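Local structure of yfhH hypothetical protein (Bacillus subtilis, 1SF9) at residues Q31-P34 with H35-N38; D79-G83 with E84-V88. The protein is of unknown function but has been proposed to be a transcriptional regulator, and forms a homodimer. All blocks are in the same frame, centred on the assembly; numbering follows the deposited sequence.

Contact 1: residues Q31-P34 with H35-N38; sequences QMTP and HELN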
loop_
_atom_site.group_PDB
_atom_site.type_symbol
_atom_site.label_atom_id
_atom_site.label_comp_id
_atom_site.label_asym_id
_atom_site.label_seq_id
_atom_site.Cartn_x
_atom_site.Cartn_y
_atom_site.Cartn_z
ATOM N N GLN A 31 -9.082 12.229 1.995
ATOM C CA GLN A 31 -10.279 13.001 2.318
ATOM C C GLN A 31 -11.542 12.147 2.386
ATOM O O GLN A 31 -12.626 12.647 2.706
ATOM C CB GLN A 31 -10.447 14.111 1.280
ATOM C CG GLN A 31 -9.303 15.127 1.294
ATOM C CD GLN A 31 -9.357 16.087 0.126
ATOM O OE1 GLN A 31 -9.133 15.706 -1.025
ATOM N NE2 GLN A 31 -9.664 17.346 0.415
ATOM N N MET A 32 -11.393 10.856 2.110
ATOM C CA MET A 32 -12.526 9.939 2.146
ATOM C C MET A 32 -12.887 9.448 3.538
ATOM O O MET A 32 -12.031 9.276 4.418
ATOM C CB MET A 32 -12.255 8.692 1.292
ATOM C CG MET A 32 -12.394 8.860 -0.197
ATOM S SD MET A 32 -12.076 7.255 -0.976
ATOM C CE MET A 32 -12.150 7.695 -2.740
ATOM N N THR A 33 -14.178 9.216 3.727
ATOM C CA THR A 33 -14.679 8.646 4.965
ATOM C C THR A 33 -14.437 7.132 4.883
ATOM O O THR A 33 -14.193 6.599 3.793
ATOM C CB THR A 33 -16.192 8.851 5.056
ATOM O OG1 THR A 33 -16.845 8.071 4.034
ATOM C CG2 THR A 33 -16.527 10.310 4.835
ATOM N N PRO A 34 -14.512 6.416 6.017
ATOM C CA PRO A 34 -14.297 4.967 5.958
ATOM C C PRO A 34 -15.283 4.283 5.006
ATOM O O PRO A 34 -14.927 3.349 4.286
ATOM C CB PRO A 34 -14.484 4.539 7.407
ATOM C CG PRO A 34 -13.898 5.708 8.144
ATOM C CD PRO A 34 -14.494 6.882 7.419
ATOM N N HIS A 35 -16.527 4.752 4.995
ATOM C CA HIS A 35 -17.515 4.158 4.107
ATOM C C HIS A 35 -17.099 4.375 2.649
ATOM O O HIS A 35 -17.196 3.454 1.820
ATOM C CB HIS A 35 -18.906 4.755 4.349
ATOM C CG HIS A 35 -19.957 4.191 3.449
ATOM N ND1 HIS A 35 -20.277 2.849 3.428
ATOM C CD2 HIS A 35 -20.741 4.775 2.511
ATOM C CE1 HIS A 35 -21.209 2.633 2.518
ATOM N NE2 HIS A 35 -21.509 3.787 1.946
ATOM N N GLU A 36 -16.630 5.580 2.328
ATOM C CA GLU A 36 -16.196 5.849 0.964
ATOM C C GLU A 36 -14.992 4.985 0.581
ATOM O O GLU A 36 -14.892 4.546 -0.563
ATOM C CB GLU A 36 -15.872 7.338 0.778
ATOM C CG GLU A 36 -17.146 8.211 0.806
ATOM C CD GLU A 36 -16.866 9.692 1.027
ATOM O OE1 GLU A 36 -17.778 10.514 0.758
ATOM O OE2 GLU A 36 -15.752 10.039 1.482
ATOM N N LEU A 37 -14.083 4.735 1.524
ATOM C CA LEU A 37 -12.915 3.892 1.225
ATOM C C LEU A 37 -13.377 2.460 0.972
ATOM O O LEU A 37 -12.909 1.787 0.058
ATOM C CB LEU A 37 -11.923 3.913 2.399
ATOM C CG LEU A 37 -11.081 5.176 2.455
ATOM C CD1 LEU A 37 -10.411 5.325 3.812
ATOM C CD2 LEU A 37 -10.070 5.123 1.316
ATOM N N ASN A 38 -14.327 1.993 1.782
ATOM C CA ASN A 38 -14.829 0.639 1.584
ATOM C C ASN A 38 -15.506 0.515 0.222
ATOM O O ASN A 38 -15.383 -0.521 -0.424
ATOM C CB ASN A 38 -15.830 0.255 2.676
ATOM C CG ASN A 38 -15.167 -0.005 4.007
ATOM O OD1 ASN A 38 -14.122 -0.632 4.075
ATOM N ND2 ASN A 38 -15.793 0.462 5.081
HETATM O O HOH W 1 -15.596 12.987 2.172
#
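Thr33 and Glu36 are bonded to each other twice, each side chain taking the backbone N-H of the other, which makes a capping box at the start of helix 34-53. In one direction Thr33 OG1 accepts from Glu36 N at 3.0 Å, which places Thr33 at the N-cap. Its chi1 of 67° sets OG1 between its own backbone N and carbonyl carbon, facing the first turn. In the other direction Thr33 N donates to Glu36 OE2 at 2.9 Å; the bond is nearly straight (169° at the hydrogen) but reaches the anti side of the carboxylate, 34° out of its plane. The Glu36 chain, extended beyond CG, slants across the threonine, with CG 3.2 Å from Thr33 OG1. A water bridges Glu36 OE2 and Gln31 O, donating to both, so this carboxylate oxygen accepts two hydrogen bonds. A negative group here would probably interact favourably with the helix dipole. Helical bonding begins at once: Leu37 N donates to Thr33 O at 2.9 Å, and Asn38 N to Pro34 O at the same length. On the apolar side, in one of two modelled conformers, Met32 SD lies 3.7 Å from Leu37 CD2. The corner thus links helix 17-30 to helix 34-53, and Leu37 and Asn38 carry the packing on to helix 57-74, where Leu37 meets Tyr73 and Leu74 and Asn38 meets Leu74.

Contact 2: residues D79-G83 with E84-V88; sequences DYSPG and ETYRV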
loop_
_atom_site.group_PDB
_atom_site.type_symbol
_atom_site.label_atom_id
_atom_site.label_comp_id
_atom_site.label_asym_id
_atom_site.label_seq_id
_atom_site.Cartn_x
_atom_site.Cartn_y
_atom_site.Cartn_z
ATOM N N ASP A 79 -1.608 2.405 15.259
ATOM C CA ASP A 79 -1.642 1.004 15.663
ATOM C C ASP A 79 -0.357 0.275 15.254
ATOM O O ASP A 79 -0.230 -0.936 15.454
ATOM C CB ASP A 79 -2.836 0.280 15.056
ATOM C CG ASP A 79 -4.159 0.787 15.594
ATOM O OD1 ASP A 79 -4.182 1.281 16.736
ATOM O OD2 ASP A 79 -5.162 0.674 14.876
ATOM N N TYR A 80 0.590 1.022 14.692
ATOM C CA TYR A 80 1.869 0.480 14.253
ATOM C C TYR A 80 2.939 1.157 15.081
ATOM O O TYR A 80 2.872 2.362 15.343
ATOM C CB TYR A 80 2.037 0.688 12.793
ATOM C CG TYR A 80 0.941 -0.058 12.068
ATOM C CD1 TYR A 80 1.168 -1.362 11.633
ATOM C CD2 TYR A 80 -0.291 0.562 11.848
ATOM C CE1 TYR A 80 0.152 -2.064 10.987
ATOM C CE2 TYR A 80 -1.311 -0.140 11.206
ATOM C CZ TYR A 80 -1.091 -1.456 10.779
ATOM O OH TYR A 80 -2.089 -2.148 10.171
ATOM N N SER A 81 3.938 0.394 15.501
ATOM C CA SER A 81 4.934 0.965 16.376
ATOM C C SER A 81 6.366 1.000 15.919
ATOM O O SER A 81 6.887 -0.016 15.518
ATOM C CB SER A 81 4.947 0.205 17.713
ATOM O OG SER A 81 3.673 0.165 18.311
ATOM N N PRO A 82 7.018 2.173 15.975
ATOM C CA PRO A 82 8.423 2.242 15.579
ATOM C C PRO A 82 9.179 1.268 16.514
ATOM O O PRO A 82 8.908 1.203 17.724
ATOM C CB PRO A 82 8.782 3.702 15.856
ATOM C CG PRO A 82 7.523 4.418 15.506
ATOM C CD PRO A 82 6.418 3.522 16.034
ATOM N N GLY A 83 10.097 0.498 15.952
ATOM C CA GLY A 83 10.857 -0.437 16.751
ATOM C C GLY A 83 10.314 -1.840 16.746
ATOM O O GLY A 83 11.020 -2.774 17.149
ATOM N N GLU A 84 9.062 -1.996 16.317
ATOM C CA GLU A 84 8.434 -3.313 16.243
ATOM C C GLU A 84 8.708 -3.914 14.863
ATOM O O GLU A 84 8.899 -3.191 13.883
ATOM C CB GLU A 84 6.918 -3.210 16.488
ATOM C CG GLU A 84 6.228 -4.593 16.555
ATOM C CD GLU A 84 4.768 -4.536 17.010
ATOM O OE1 GLU A 84 4.438 -3.690 17.865
ATOM O OE2 GLU A 84 3.963 -5.357 16.522
ATOM N N THR A 85 8.721 -5.243 14.799
ATOM C CA THR A 85 8.978 -5.959 13.555
ATOM C C THR A 85 7.728 -6.750 13.147
ATOM O O THR A 85 7.075 -7.395 13.977
ATOM C CB THR A 85 10.192 -6.882 13.741
ATOM O OG1 THR A 85 11.322 -6.075 14.104
ATOM C CG2 THR A 85 10.511 -7.629 12.438
ATOM N N TYR A 86 7.376 -6.632 11.870
ATOM C CA TYR A 86 6.174 -7.248 11.309
ATOM C C TYR A 86 6.514 -8.132 10.145
ATOM O O TYR A 86 7.587 -8.023 9.549
ATOM C CB TYR A 86 5.240 -6.131 10.722
ATOM C CG TYR A 86 4.820 -5.129 11.792
ATOM C CD1 TYR A 86 5.725 -4.156 12.229
ATOM C CD2 TYR A 86 3.532 -5.186 12.334
ATOM C CE1 TYR A 86 5.344 -3.241 13.214
ATOM C CE2 TYR A 86 3.150 -4.270 13.320
ATOM C CZ TYR A 86 4.057 -3.299 13.761
ATOM O OH TYR A 86 3.688 -2.413 14.723
ATOM N N ARG A 87 5.589 -9.027 9.822
ATOM C CA ARG A 87 5.765 -9.874 8.665
ATOM C C ARG A 87 5.256 -9.053 7.492
ATOM O O ARG A 87 4.284 -8.315 7.636
ATOM C CB ARG A 87 4.917 -11.144 8.770
ATOM C CG ARG A 87 4.641 -11.774 7.400
ATOM C CD ARG A 87 3.925 -13.114 7.495
ATOM N NE ARG A 87 3.214 -13.426 6.256
ATOM C CZ ARG A 87 1.959 -13.062 6.011
ATOM N NH1 ARG A 87 1.381 -13.379 4.860
ATOM N NH2 ARG A 87 1.274 -12.392 6.931
ATOM N N VAL A 88 5.921 -9.139 6.346
ATOM C CA VAL A 88 5.431 -8.416 5.169
ATOM C C VAL A 88 4.491 -9.398 4.479
ATOM O O VAL A 88 4.893 -10.502 4.133
ATOM C CB VAL A 88 6.568 -8.010 4.241
ATOM C CG1 VAL A 88 6.025 -7.370 2.967
ATOM C CG2 VAL A 88 7.486 -7.047 4.993
HETATM O O HOH W 2 1.287 -3.086 15.824
HETATM O O HOH W 3 2.106 -1.994 18.476
HETATM O O HOH W 4 11.449 -5.458 16.781
#
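Glu84 closes a type II beta turn that starts at Ser81: Glu84 N donates to Ser81 O at 3.0 Å, coming from above the carbonyl plane, 37° out of it. Gly83 takes the third position of the turn, a positive-phi position in which a beta carbon would collide with Pro82 O. In the conformer described, one of two for this residue, the Glu84 side chain leaves with CG anti to its backbone N and brings OE1 back toward Ser81, where a water spans Glu84 OE1 and Ser81 OG. Next comes Thr85, whose OG1 is joined through another water to Gly83 O and is also hydrogen-bonded to Thr96 OG1. Tyr86 then reaches back over the loop. Its OH accepts from Ser81 N at 2.9 Å, in a nearly straight bond (167°) made at the ring edge, and donates to a water lying in the ring plane, 2.7 Å from OH, which in turn donates to Asp79 O. Two hydrogen bonds therefore hold the phenol oxygen. The Tyr86 ring also meets that of Tyr80 obliquely, with Tyr86 CE2 3.9 Å from Tyr80 CD1 and the planes at 43°. Strand 85-88 lies between strands 94-101 and 124-126 of the antiparallel sheet: Tyr86 shares backbone bonding with Phe95 and Arg87 with Gln125, while the Tyr80 and Tyr86 side chains both touch Ile97.

Overall arrangement
Contact 1 comes first along the chain and is complete before contact 2 begins; their centres lie 25 Å apart and their nearest atoms about 12 Å, so they do not touch. Each marks an entry into regular structure: residues 31-38 turn the chain from helix 17-30 into helix 34-53, whereas residues 79-88 lead from the loop after helix 57-74 into strand 85-88. The rest of helix 34-53 and then helix 57-74 lie between them along the chain, and helix 57-74 packs against the start of helix 34-53. The two contacts thus belong to the helical and sheet parts of one chain. Both lie near the surface, at 16 and 15 Å from the chain centre.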